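Local coordinates for protein Ent-copalyl diphosphate synthase (Streptomyces platensis, PDB 5BP8) that belongs to the terpene cyclase class, as a bacterial ent-copalyl diphosphate synthase with a largely helical fold, at residues 15-19 / 267-271; 177-181 / 196-202; 334-338 / 379-383. All coordinates share one frame; numbering follows the deposited sequence.

Contact 1: 15-19 / 267-271; sequences LLAAT and VLNSL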
ATOM      1  N   LEU A  15      -0.720 -19.748  -9.553  1.00 25.32           N
ATOM      2  CA  LEU A  15      -0.553 -18.554  -8.702  1.00 26.33           C
ATOM      3  C   LEU A  15       0.346 -18.861  -7.499  1.00 25.53           C
ATOM      4  O   LEU A  15       1.252 -18.091  -7.153  1.00 23.34           O
ATOM      5  CB  LEU A  15      -1.911 -18.068  -8.201  1.00 29.06           C
ATOM      6  CG  LEU A  15      -1.922 -16.711  -7.499  1.00 32.22           C
ATOM      7  CD1 LEU A  15      -1.486 -15.621  -8.483  1.00 33.21           C
ATOM      8  CD2 LEU A  15      -3.313 -16.452  -6.959  1.00 34.26           C
ATOM      9  N   LEU A  16       0.114 -20.011  -6.860  1.00 24.59           N
ATOM     10  CA  LEU A  16       0.938 -20.405  -5.714  1.00 24.15           C
ATOM     11  C   LEU A  16       2.387 -20.575  -6.130  1.00 23.46           C
ATOM     12  O   LEU A  16       3.313 -20.117  -5.444  1.00 23.99           O
ATOM     13  CB  LEU A  16       0.376 -21.658  -5.053  1.00 25.72           C
ATOM     14  CG  LEU A  16      -0.944 -21.445  -4.296  1.00 27.19           C
ATOM     15  CD1 LEU A  16      -1.584 -22.782  -3.975  1.00 28.23           C
ATOM     16  CD2 LEU A  16      -0.715 -20.644  -3.018  1.00 28.81           C
ATOM     17  N   ALA A  17       2.604 -21.201  -7.275  1.00 23.89           N
ATOM     18  CA  ALA A  17       3.944 -21.452  -7.753  1.00 24.60           C
ATOM     19  C   ALA A  17       4.668 -20.147  -8.094  1.00 24.17           C
ATOM     20  O   ALA A  17       5.863 -20.003  -7.821  1.00 24.34           O
ATOM     21  CB  ALA A  17       3.926 -22.377  -8.966  1.00 25.55           C
ATOM     22  N   ALA A  18       3.949 -19.219  -8.710  1.00 24.77           N
ATOM     23  CA  ALA A  18       4.552 -17.948  -9.092  1.00 24.86           C
ATOM     24  C   ALA A  18       4.927 -17.155  -7.839  1.00 25.40           C
ATOM     25  O   ALA A  18       5.977 -16.521  -7.811  1.00 25.26           O
ATOM     26  CB  ALA A  18       3.624 -17.145  -9.969  1.00 25.69           C
ATOM     27  N   THR A  19       4.072 -17.217  -6.825  1.00 23.50           N
ATOM     28  CA  THR A  19       4.339 -16.578  -5.561  1.00 24.11           C
ATOM     29  C   THR A  19       5.571 -17.163  -4.881  1.00 24.57           C
ATOM     30  O   THR A  19       6.455 -16.431  -4.412  1.00 24.12           O
ATOM     31  CB  THR A  19       3.103 -16.640  -4.655  1.00 23.53           C
ATOM     32  OG1 THR A  19       1.969 -16.103  -5.364  1.00 25.82           O
ATOM     33  CG2 THR A  19       3.342 -15.844  -3.388  1.00 23.71           C
ATOM     34  N   VAL A 267      -2.372 -13.923  -0.350  1.00 22.90           N
ATOM     35  CA  VAL A 267      -2.586 -14.923  -1.376  1.00 24.42           C
ATOM     36  C   VAL A 267      -3.166 -16.199  -0.763  1.00 24.84           C
ATOM     37  O   VAL A 267      -4.181 -16.729  -1.254  1.00 24.36           O
ATOM     38  CB  VAL A 267      -1.301 -15.256  -2.157  1.00 25.47           C
ATOM     39  CG1 VAL A 267      -1.526 -16.473  -3.039  1.00 27.97           C
ATOM     40  CG2 VAL A 267      -0.871 -14.066  -3.019  1.00 24.96           C
ATOM     41  N   LEU A 268      -2.538 -16.695   0.305  1.00 23.96           N
ATOM     42  CA  LEU A 268      -3.054 -17.891   0.962  1.00 25.08           C
ATOM     43  C   LEU A 268      -4.473 -17.717   1.510  1.00 24.44           C
ATOM     44  O   LEU A 268      -5.317 -18.616   1.359  1.00 25.45           O
ATOM     45  CB  LEU A 268      -2.104 -18.326   2.072  1.00 25.41           C
ATOM     46  CG  LEU A 268      -0.795 -18.940   1.598  1.00 26.62           C
ATOM     47  CD1 LEU A 268       0.164 -19.047   2.761  1.00 26.83           C
ATOM     48  CD2 LEU A 268      -1.084 -20.304   0.969  1.00 28.10           C
ATOM     49  N   ASN A 269      -4.773 -16.567   2.114  1.00 23.76           N
ATOM     50  CA  ASN A 269      -6.128 -16.341   2.644  1.00 23.09           C
ATOM     51  C   ASN A 269      -7.184 -16.190   1.565  1.00 23.81           C
ATOM     52  O   ASN A 269      -8.310 -16.669   1.718  1.00 23.12           O
ATOM     53  CB  ASN A 269      -6.187 -15.163   3.629  1.00 22.75           C
ATOM     54  CG  ASN A 269      -5.473 -15.475   4.939  1.00 23.36           C
ATOM     55  OD1 ASN A 269      -5.452 -16.627   5.402  1.00 22.90           O
ATOM     56  ND2 ASN A 269      -4.868 -14.454   5.537  1.00 22.82           N
ATOM     57  N   SER A 270      -6.825 -15.564   0.454  1.00 23.17           N
ATOM     58  CA  SER A 270      -7.735 -15.485  -0.677  1.00 24.20           C
ATOM     59  C   SER A 270      -8.038 -16.878  -1.231  1.00 25.06           C
ATOM     60  O   SER A 270      -9.202 -17.207  -1.476  1.00 26.34           O
ATOM     61  CB  SER A 270      -7.143 -14.596  -1.772  1.00 24.35           C
ATOM     62  OG  SER A 270      -7.188 -13.240  -1.356  1.00 23.77           O
ATOM     63  N   LEU A 271      -7.007 -17.690  -1.415  1.00 27.12           N
ATOM     64  CA  LEU A 271      -7.190 -19.057  -1.936  1.00 28.96           C
ATOM     65  C   LEU A 271      -7.981 -19.945  -0.991  1.00 28.78           C
ATOM     66  O   LEU A 271      -8.779 -20.770  -1.454  1.00 27.89           O
ATOM     67  CB  LEU A 271      -5.853 -19.703  -2.264  1.00 30.76           C
ATOM     68  CG  LEU A 271      -5.412 -19.526  -3.718  1.00 34.43           C
ATOM     69  CD1 LEU A 271      -5.835 -18.193  -4.318  1.00 37.10           C
ATOM     70  CD2 LEU A 271      -3.907 -19.672  -3.790  1.00 35.75           C
TER
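Leu16 and Leu271 meet tip to tip, and the contact between them is tight: Leu16 CD2 lies 3.4 Å from Leu271 CD2, and the same methyl of Leu271 also presses on Leu16 CG. Leu16 carries its CG anti to the carbonyl carbon (chi1 -71°), a torsion that brings CD2 across to the partner helix although the CB itself does not point there. That CD2 is shared, since Leu268 CD2 approaches it at 4.0 Å, the two side chains crossing at about a right angle. Next to it in the chain, Leu15 puts CD2 4.0 Å from Leu271 CD1, and Val267 CG1 sits within 4.3 Å of Leu15 CD2 and slightly closer to Leu16 CD2. All of this is antiparallel helix packing between 7-20 and 260-274, whose local axes run at 172° and come no closer than 11.4 Å, so that leucine and valine side chains bridge the gap. Helix 282-291 borders the same apolar layer through Leu284, and helix 504-518 through Thr505. Thr19, which also touches Val267, has its hydroxyl tied to its own helix: OG1 donates to Leu15 O at 2.8 Å, while Thr19 N reaches that oxygen from the opposite face of the carbonyl plane.

Contact 2: 177-181 / 196-202; sequences REMTE and VTRDGTR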
ATOM      1  N   ARG A 177      13.567  16.078  12.896  1.00 19.70           N
ATOM      2  CA  ARG A 177      14.932  16.344  12.463  1.00 20.12           C
ATOM      3  C   ARG A 177      15.849  16.706  13.648  1.00 20.74           C
ATOM      4  O   ARG A 177      16.962  16.199  13.751  1.00 23.11           O
ATOM      5  CB  ARG A 177      14.952  17.450  11.413  1.00 20.34           C
ATOM      6  CG  ARG A 177      14.465  16.964  10.065  1.00 20.10           C
ATOM      7  CD  ARG A 177      14.311  18.110   9.092  1.00 20.39           C
ATOM      8  NE  ARG A 177      14.130  17.627   7.721  1.00 20.91           N
ATOM      9  CZ  ARG A 177      13.739  18.378   6.695  1.00 21.24           C
ATOM     10  NH1 ARG A 177      13.447  19.669   6.879  1.00 20.88           N
ATOM     11  NH2 ARG A 177      13.625  17.837   5.478  1.00 20.17           N
ATOM     12  N   GLU A 178      15.389  17.561  14.542  1.00 22.24           N
ATOM     13  CA  GLU A 178      16.217  17.909  15.673  1.00 24.29           C
ATOM     14  C   GLU A 178      16.405  16.689  16.587  1.00 23.06           C
ATOM     15  O   GLU A 178      17.522  16.405  17.020  1.00 23.53           O
ATOM     16  CB  GLU A 178      15.660  19.103  16.447  1.00 27.71           C
ATOM     17  CG  GLU A 178      16.621  19.488  17.567  1.00 31.24           C
ATOM     18  CD  GLU A 178      16.208  20.712  18.353  1.00 35.07           C
ATOM     19  OE1 GLU A 178      15.127  21.291  18.068  1.00 38.17           O
ATOM     20  OE2 GLU A 178      16.991  21.078  19.270  1.00 37.53           O
HETATM   21  N   MSE A 179      15.324  15.957  16.859  1.00 22.47           N
HETATM   22  CA  MSE A 179      15.426  14.782  17.729  1.00 22.42           C
HETATM   23  C   MSE A 179      16.437  13.788  17.198  1.00 22.38           C
HETATM   24  O   MSE A 179      17.197  13.218  17.969  1.00 21.17           O
HETATM   25  CB  MSE A 179      14.077  14.095  17.979  1.00 22.80           C
HETATM   26  CG  MSE A 179      14.192  13.000  19.056  1.00 24.10           C
HETATM   27 SE   MSE A 179      12.676  11.745  19.001  0.65 25.11          SE
HETATM   28  CE  MSE A 179      13.212  10.692  17.422  1.00 25.05           C
ATOM     29  N   THR A 180      16.460  13.564  15.883  1.00 21.70           N
ATOM     30  CA  THR A 180      17.317  12.541  15.292  1.00 21.60           C
ATOM     31  C   THR A 180      18.801  12.945  15.154  1.00 22.72           C
ATOM     32  O   THR A 180      19.602  12.179  14.621  1.00 23.31           O
ATOM     33  CB  THR A 180      16.732  11.973  13.959  1.00 22.21           C
ATOM     34  OG1 THR A 180      16.453  13.033  13.041  1.00 23.65           O
ATOM     35  CG2 THR A 180      15.447  11.225  14.229  1.00 23.32           C
ATOM     36  N   GLU A 181      19.171  14.106  15.694  1.00 22.67           N
ATOM     37  CA  GLU A 181      20.577  14.408  15.968  1.00 24.08           C
ATOM     38  C   GLU A 181      21.073  13.682  17.229  1.00 23.12           C
ATOM     39  O   GLU A 181      22.282  13.471  17.396  1.00 21.80           O
ATOM     40  CB  GLU A 181      20.777  15.915  16.104  1.00 27.24           C
ATOM     41  CG  GLU A 181      20.381  16.665  14.831  1.00 31.29           C
ATOM     42  CD  GLU A 181      20.373  18.173  14.974  1.00 37.03           C
ATOM     43  OE1 GLU A 181      20.900  18.708  15.984  1.00 43.75           O
ATOM     44  OE2 GLU A 181      19.821  18.832  14.067  1.00 42.61           O
ATOM     45  N   VAL A 196      13.171  13.104   6.122  1.00 17.14           N
ATOM     46  CA  VAL A 196      13.962  13.618   7.205  1.00 17.36           C
ATOM     47  C   VAL A 196      15.267  14.211   6.676  1.00 17.35           C
ATOM     48  O   VAL A 196      15.664  15.300   7.104  1.00 18.14           O
ATOM     49  CB  VAL A 196      14.231  12.511   8.243  1.00 17.80           C
ATOM     50  CG1 VAL A 196      15.054  13.036   9.394  1.00 18.66           C
ATOM     51  CG2 VAL A 196      12.907  11.936   8.754  1.00 17.80           C
ATOM     52  N   THR A 197      15.899  13.525   5.734  1.00 17.13           N
ATOM     53  CA  THR A 197      17.161  13.947   5.182  1.00 18.91           C
ATOM     54  C   THR A 197      17.343  13.405   3.789  1.00 19.41           C
ATOM     55  O   THR A 197      16.928  12.291   3.521  1.00 19.05           O
ATOM     56  CB  THR A 197      18.370  13.491   6.056  1.00 19.49           C
ATOM     57  OG1 THR A 197      19.602  13.983   5.476  1.00 20.97           O
ATOM     58  CG2 THR A 197      18.444  11.991   6.179  1.00 20.70           C
ATOM     59  N   ARG A 198      17.970  14.200   2.919  1.00 20.13           N
ATOM     60  CA  ARG A 198      18.295  13.762   1.572  1.00 21.51           C
ATOM     61  C   ARG A 198      19.518  12.874   1.545  1.00 21.59           C
ATOM     62  O   ARG A 198      19.743  12.168   0.559  1.00 21.19           O
ATOM     63  CB  ARG A 198      18.564  14.974   0.659  1.00 22.12           C
ATOM     64  CG  ARG A 198      17.353  15.859   0.481  1.00 24.39           C
ATOM     65  CD  ARG A 198      17.708  17.047  -0.383  1.00 25.06           C
ATOM     66  NE  ARG A 198      18.051  16.608  -1.722  1.00 24.54           N
ATOM     67  CZ  ARG A 198      17.204  16.575  -2.752  1.00 25.34           C
ATOM     68  NH1 ARG A 198      15.924  16.926  -2.624  1.00 25.51           N
ATOM     69  NH2 ARG A 198      17.637  16.169  -3.924  1.00 23.22           N
ATOM     70  N   ASP A 199      20.337  12.965   2.595  1.00 20.79           N
ATOM     71  CA  ASP A 199      21.617  12.288   2.650  1.00 21.57           C
ATOM     72  C   ASP A 199      22.015  12.170   4.107  1.00 20.88           C
ATOM     73  O   ASP A 199      22.511  13.109   4.696  1.00 20.21           O
ATOM     74  CB  ASP A 199      22.666  13.078   1.849  1.00 22.17           C
ATOM     75  CG  ASP A 199      24.012  12.405   1.800  1.00 24.08           C
ATOM     76  OD1 ASP A 199      24.318  11.552   2.654  1.00 24.09           O
ATOM     77  OD2 ASP A 199      24.823  12.775   0.903  1.00 27.23           O
ATOM     78  N   GLY A 200      21.732  11.025   4.697  1.00 20.52           N
ATOM     79  CA  GLY A 200      22.036  10.788   6.104  1.00 20.51           C
ATOM     80  C   GLY A 200      21.392   9.519   6.595  1.00 19.94           C
ATOM     81  O   GLY A 200      20.628   8.890   5.879  1.00 18.96           O
ATOM     82  N   THR A 201      21.729   9.105   7.812  1.00 20.67           N
ATOM     83  CA  THR A 201      21.315   7.780   8.299  1.00 20.24           C
ATOM     84  C   THR A 201      20.332   7.880   9.449  1.00 21.21           C
ATOM     85  O   THR A 201      19.355   7.119   9.501  1.00 20.71           O
ATOM     86  CB  THR A 201      22.541   6.960   8.718  1.00 22.06           C
ATOM     87  OG1 THR A 201      23.325   7.713   9.660  1.00 20.68           O
ATOM     88  CG2 THR A 201      23.397   6.691   7.478  1.00 22.79           C
ATOM     89  N   ARG A 202      20.593   8.781  10.406  1.00 20.45           N
ATOM     90  CA  ARG A 202      19.586   9.095  11.449  1.00 21.36           C
ATOM     91  C   ARG A 202      19.153   7.901  12.326  1.00 20.81           C
ATOM     92  O   ARG A 202      18.041   7.876  12.902  1.00 20.83           O
ATOM     93  CB  ARG A 202      18.343   9.712  10.816  1.00 23.14           C
ATOM     94  CG  ARG A 202      18.613  10.914   9.940  1.00 25.64           C
ATOM     95  CD  ARG A 202      18.745  12.138  10.800  1.00 27.16           C
ATOM     96  NE  ARG A 202      19.272  13.284  10.097  1.00 29.15           N
ATOM     97  CZ  ARG A 202      19.057  14.536  10.457  1.00 30.21           C
ATOM     98  NH1 ARG A 202      18.288  14.816  11.507  1.00 29.41           N
ATOM     99  NH2 ARG A 202      19.592  15.512   9.750  1.00 30.80           N
TER
HETATM  100  O   HOH W   1      18.902  18.013  11.596  1.00 37.35           O
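The C-terminal end of helix 171-179 is joined to the loop following helix 193-196 by two arginines, one from each segment, that donate across to oxygen atoms. Arg202 NH1 gives a hydrogen bond to Thr180 OG1 (3.0 Å, N-H...O angle 159°), with the hydroxyl oxygen lying at the edge of the guanidinium and in its plane. The bend at chi2 (-82°) turns the Arg202 chain so that CD passes against Thr180 CB at 3.7 Å before the guanidinium arrives. Thr180 is the first residue to depart from helical backbone angles, and its OG1 is also hydrogen-bonded to Val176 O, so the arginine meets a hydroxyl already tied to the last turn of the helix. A water extends the network: it accepts from Arg202 NH2 and donates to Glu181 OE2 at 2.8 Å. The other arginine works in the reverse direction. Arg177, extended from CG to NE, slides past Val196 and donates from NE to Val196 O at 2.9 Å, the oxygen tilted 21° out of the guanidinium plane. Val196 CG1 also packs 4.0 Å from Arg177 CG, and Leu185 touches the side chains of both Val196 and Thr180.

Contact 3: 334-338 / 379-383; sequences RDGYF and MISDW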
ATOM      1  N   ARG A 334      -6.037  -2.967  23.106  1.00 29.36           N
ATOM      2  CA  ARG A 334      -6.293  -1.661  23.693  1.00 31.44           C
ATOM      3  C   ARG A 334      -7.690  -1.706  24.309  1.00 32.66           C
ATOM      4  O   ARG A 334      -8.299  -2.784  24.385  1.00 33.09           O
ATOM      5  CB  ARG A 334      -6.180  -0.563  22.628  1.00 30.72           C
ATOM      6  CG  ARG A 334      -4.817  -0.546  21.913  1.00 31.10           C
ATOM      7  CD  ARG A 334      -3.695  -0.143  22.875  1.00 31.47           C
ATOM      8  NE  ARG A 334      -2.369  -0.132  22.267  1.00 30.57           N
ATOM      9  CZ  ARG A 334      -1.456  -1.098  22.383  1.00 31.76           C
ATOM     10  NH1 ARG A 334      -1.692  -2.202  23.078  1.00 31.67           N
ATOM     11  NH2 ARG A 334      -0.287  -0.972  21.774  1.00 32.80           N
ATOM     12  N   ASP A 335      -8.189  -0.554  24.743  1.00 35.99           N
ATOM     13  CA  ASP A 335      -9.524  -0.466  25.373  1.00 38.07           C
ATOM     14  C   ASP A 335     -10.666  -0.442  24.346  1.00 36.43           C
ATOM     15  O   ASP A 335     -11.039   0.597  23.839  1.00 38.09           O
ATOM     16  CB  ASP A 335      -9.607   0.768  26.271  1.00 41.76           C
ATOM     17  CG  ASP A 335     -10.867   0.788  27.140  1.00 47.05           C
ATOM     18  OD1 ASP A 335     -11.474  -0.278  27.375  1.00 48.86           O
ATOM     19  OD2 ASP A 335     -11.247   1.883  27.590  1.00 52.33           O
ATOM     20  N   GLY A 336     -11.208  -1.617  24.068  1.00 34.17           N
ATOM     21  CA  GLY A 336     -12.344  -1.805  23.157  1.00 35.19           C
ATOM     22  C   GLY A 336     -12.013  -2.337  21.765  1.00 33.82           C
ATOM     23  O   GLY A 336     -12.915  -2.639  20.982  1.00 35.01           O
ATOM     24  N   TYR A 337     -10.721  -2.470  21.459  1.00 32.86           N
ATOM     25  CA  TYR A 337     -10.273  -2.766  20.087  1.00 29.80           C
ATOM     26  C   TYR A 337      -8.771  -3.054  20.114  1.00 29.13           C
ATOM     27  O   TYR A 337      -8.151  -2.977  21.159  1.00 27.62           O
ATOM     28  CB  TYR A 337     -10.580  -1.561  19.167  1.00 30.71           C
ATOM     29  CG  TYR A 337      -9.648  -0.414  19.423  1.00 31.43           C
ATOM     30  CD1 TYR A 337      -9.801   0.388  20.544  1.00 35.11           C
ATOM     31  CD2 TYR A 337      -8.552  -0.174  18.589  1.00 31.09           C
ATOM     32  CE1 TYR A 337      -8.899   1.398  20.826  1.00 36.20           C
ATOM     33  CE2 TYR A 337      -7.646   0.832  18.868  1.00 32.61           C
ATOM     34  CZ  TYR A 337      -7.830   1.620  19.984  1.00 35.71           C
ATOM     35  OH  TYR A 337      -6.951   2.632  20.282  1.00 37.57           O
ATOM     36  N   PHE A 338      -8.188  -3.361  18.951  1.00 25.94           N
ATOM     37  CA  PHE A 338      -6.763  -3.617  18.843  1.00 25.98           C
ATOM     38  C   PHE A 338      -6.091  -2.558  17.994  1.00 25.14           C
ATOM     39  O   PHE A 338      -6.654  -2.141  16.979  1.00 23.17           O
ATOM     40  CB  PHE A 338      -6.515  -4.987  18.208  1.00 25.72           C
ATOM     41  CG  PHE A 338      -6.706  -6.138  19.161  1.00 26.20           C
ATOM     42  CD1 PHE A 338      -7.990  -6.485  19.612  1.00 25.81           C
ATOM     43  CD2 PHE A 338      -5.624  -6.871  19.599  1.00 25.62           C
ATOM     44  CE1 PHE A 338      -8.161  -7.535  20.493  1.00 27.12           C
ATOM     45  CE2 PHE A 338      -5.791  -7.918  20.497  1.00 26.81           C
ATOM     46  CZ  PHE A 338      -7.058  -8.245  20.938  1.00 26.24           C
HETATM   47  N   MSE A 379     -15.539  -8.517  21.850  1.00 38.37           N
HETATM   48  CA  MSE A 379     -15.321  -7.078  21.903  1.00 39.12           C
HETATM   49  C   MSE A 379     -14.869  -6.401  20.605  1.00 37.35           C
HETATM   50  O   MSE A 379     -15.105  -5.183  20.408  1.00 33.71           O
HETATM   51  CB  MSE A 379     -14.153  -6.882  22.801  1.00 38.09           C
HETATM   52  CG  MSE A 379     -13.847  -5.427  23.137  1.00 40.25           C
HETATM   53 SE   MSE A 379     -12.025  -5.820  23.557  0.65 42.03          SE
HETATM   54  CE  MSE A 379     -11.047  -4.408  24.448  1.00 33.76           C
ATOM     55  N   ILE A 380     -14.146  -7.154  19.776  1.00 35.26           N
ATOM     56  CA  ILE A 380     -13.790  -6.683  18.416  1.00 32.70           C
ATOM     57  C   ILE A 380     -15.077  -6.658  17.588  1.00 33.78           C
ATOM     58  O   ILE A 380     -15.346  -5.717  16.832  1.00 30.06           O
ATOM     59  CB  ILE A 380     -12.792  -7.620  17.715  1.00 30.58           C
ATOM     60  CG1 ILE A 380     -11.429  -7.585  18.402  1.00 29.56           C
ATOM     61  CG2 ILE A 380     -12.641  -7.219  16.241  1.00 29.65           C
ATOM     62  CD1 ILE A 380     -10.506  -8.636  17.849  1.00 30.11           C
ATOM     63  N   SER A 381     -15.886  -7.706  17.741  1.00 36.30           N
ATOM     64  CA  SER A 381     -17.251  -7.704  17.209  1.00 38.94           C
ATOM     65  C   SER A 381     -18.027  -6.446  17.582  1.00 40.44           C
ATOM     66  O   SER A 381     -18.524  -5.761  16.679  1.00 40.76           O
ATOM     67  CB  SER A 381     -18.020  -8.941  17.664  1.00 43.30           C
ATOM     68  OG  SER A 381     -17.471 -10.083  17.049  1.00 43.23           O
ATOM     69  N   ASP A 382     -18.129  -6.139  18.879  1.00 43.42           N
ATOM     70  CA  ASP A 382     -18.721  -4.868  19.343  1.00 44.69           C
ATOM     71  C   ASP A 382     -18.239  -3.743  18.441  1.00 40.66           C
ATOM     72  O   ASP A 382     -19.024  -3.087  17.768  1.00 35.27           O
ATOM     73  CB  ASP A 382     -18.283  -4.480  20.773  1.00 50.29           C
ATOM     74  CG  ASP A 382     -18.839  -3.099  21.211  1.00 57.98           C
ATOM     75  OD1 ASP A 382     -20.073  -2.862  21.078  1.00 70.90           O
ATOM     76  OD2 ASP A 382     -18.044  -2.241  21.671  1.00 61.61           O
ATOM     77  N   TRP A 383     -16.924  -3.561  18.461  1.00 35.91           N
ATOM     78  CA  TRP A 383     -16.274  -2.403  17.894  1.00 33.44           C
ATOM     79  C   TRP A 383     -16.490  -2.288  16.378  1.00 30.68           C
ATOM     80  O   TRP A 383     -16.767  -1.190  15.891  1.00 30.21           O
ATOM     81  CB  TRP A 383     -14.781  -2.464  18.219  1.00 31.72           C
ATOM     82  CG  TRP A 383     -14.048  -1.248  17.884  1.00 30.25           C
ATOM     83  CD1 TRP A 383     -13.935  -0.117  18.618  1.00 30.02           C
ATOM     84  CD2 TRP A 383     -13.301  -1.029  16.684  1.00 29.22           C
ATOM     85  NE1 TRP A 383     -13.152   0.795  17.962  1.00 31.92           N
ATOM     86  CE2 TRP A 383     -12.761   0.260  16.761  1.00 29.86           C
ATOM     87  CE3 TRP A 383     -13.049  -1.809  15.557  1.00 29.38           C
ATOM     88  CZ2 TRP A 383     -11.958   0.799  15.750  1.00 30.49           C
ATOM     89  CZ3 TRP A 383     -12.246  -1.272  14.545  1.00 29.63           C
ATOM     90  CH2 TRP A 383     -11.729   0.016  14.652  1.00 29.02           C
TER
HETATM   91  O   HOH W   2     -15.369  -2.136  21.837  1.00 36.74           O
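Trp383 sends its CG anti to the backbone N (chi1 -171°), which lays the indole against Tyr337 CB, while the chi1 of Tyr337 (73°), with CG between its own backbone N and carbonyl carbon, sets where the tyrosine ring goes. The CB lies 3.5 Å from the centroid of the five-membered ring of Trp383 and almost on its normal, a CH-pi contact. The tyrosine ring itself is slid away: its plane is 22° from that of the indole, but the centroids are 5.2 Å apart, with little face shared. Beside this pair Gly336 O is 3.3 Å from Trp383 CB, and a water lies 2.6 Å from Gly336 O and 2.7 Å from Asp382 OD2 and can link them, though it has more acceptors near it than protons to give. The extended side chain of selenomethionine Met379 lies along the glycine backbone, with SE 3.9 Å from Gly336 C. Tyr337 N is buried here without a partner. Beyond, Phe338 and Ile380 lie nearly perpendicular, Phe338 CE1 touching Ile380 CD1 at 3.7 Å. The 334-338 loop thus lies against helix 370-386, and helix 349-365 borders both: its Ile355 touches Phe338 and Ile380, and its Asn352 meets Tyr337 and Trp383 while accepting a hydrogen bond from Phe338 N.

In the fold
The three contacts are separate within a single, predominantly helical chain. Contact 1 joins the N-terminal helix 7-20 to helix 260-274, and the stretch it encloses includes contact 2, although the two lie on opposite sides of the chain's centre, with their own centres 39 Å apart. Contact 3 follows later in sequence, after contact 1 has closed, and its helical segment belongs to the part of the chain related to the squalene-hopene cyclase C-terminal domain. Its nearest atoms are about 15 Å from contact 1 and about 18 Å from contact 2. Contact 1 is helix-on-helix packing and largely apolar, whereas contacts 2 and 3 each set a loop against a helix.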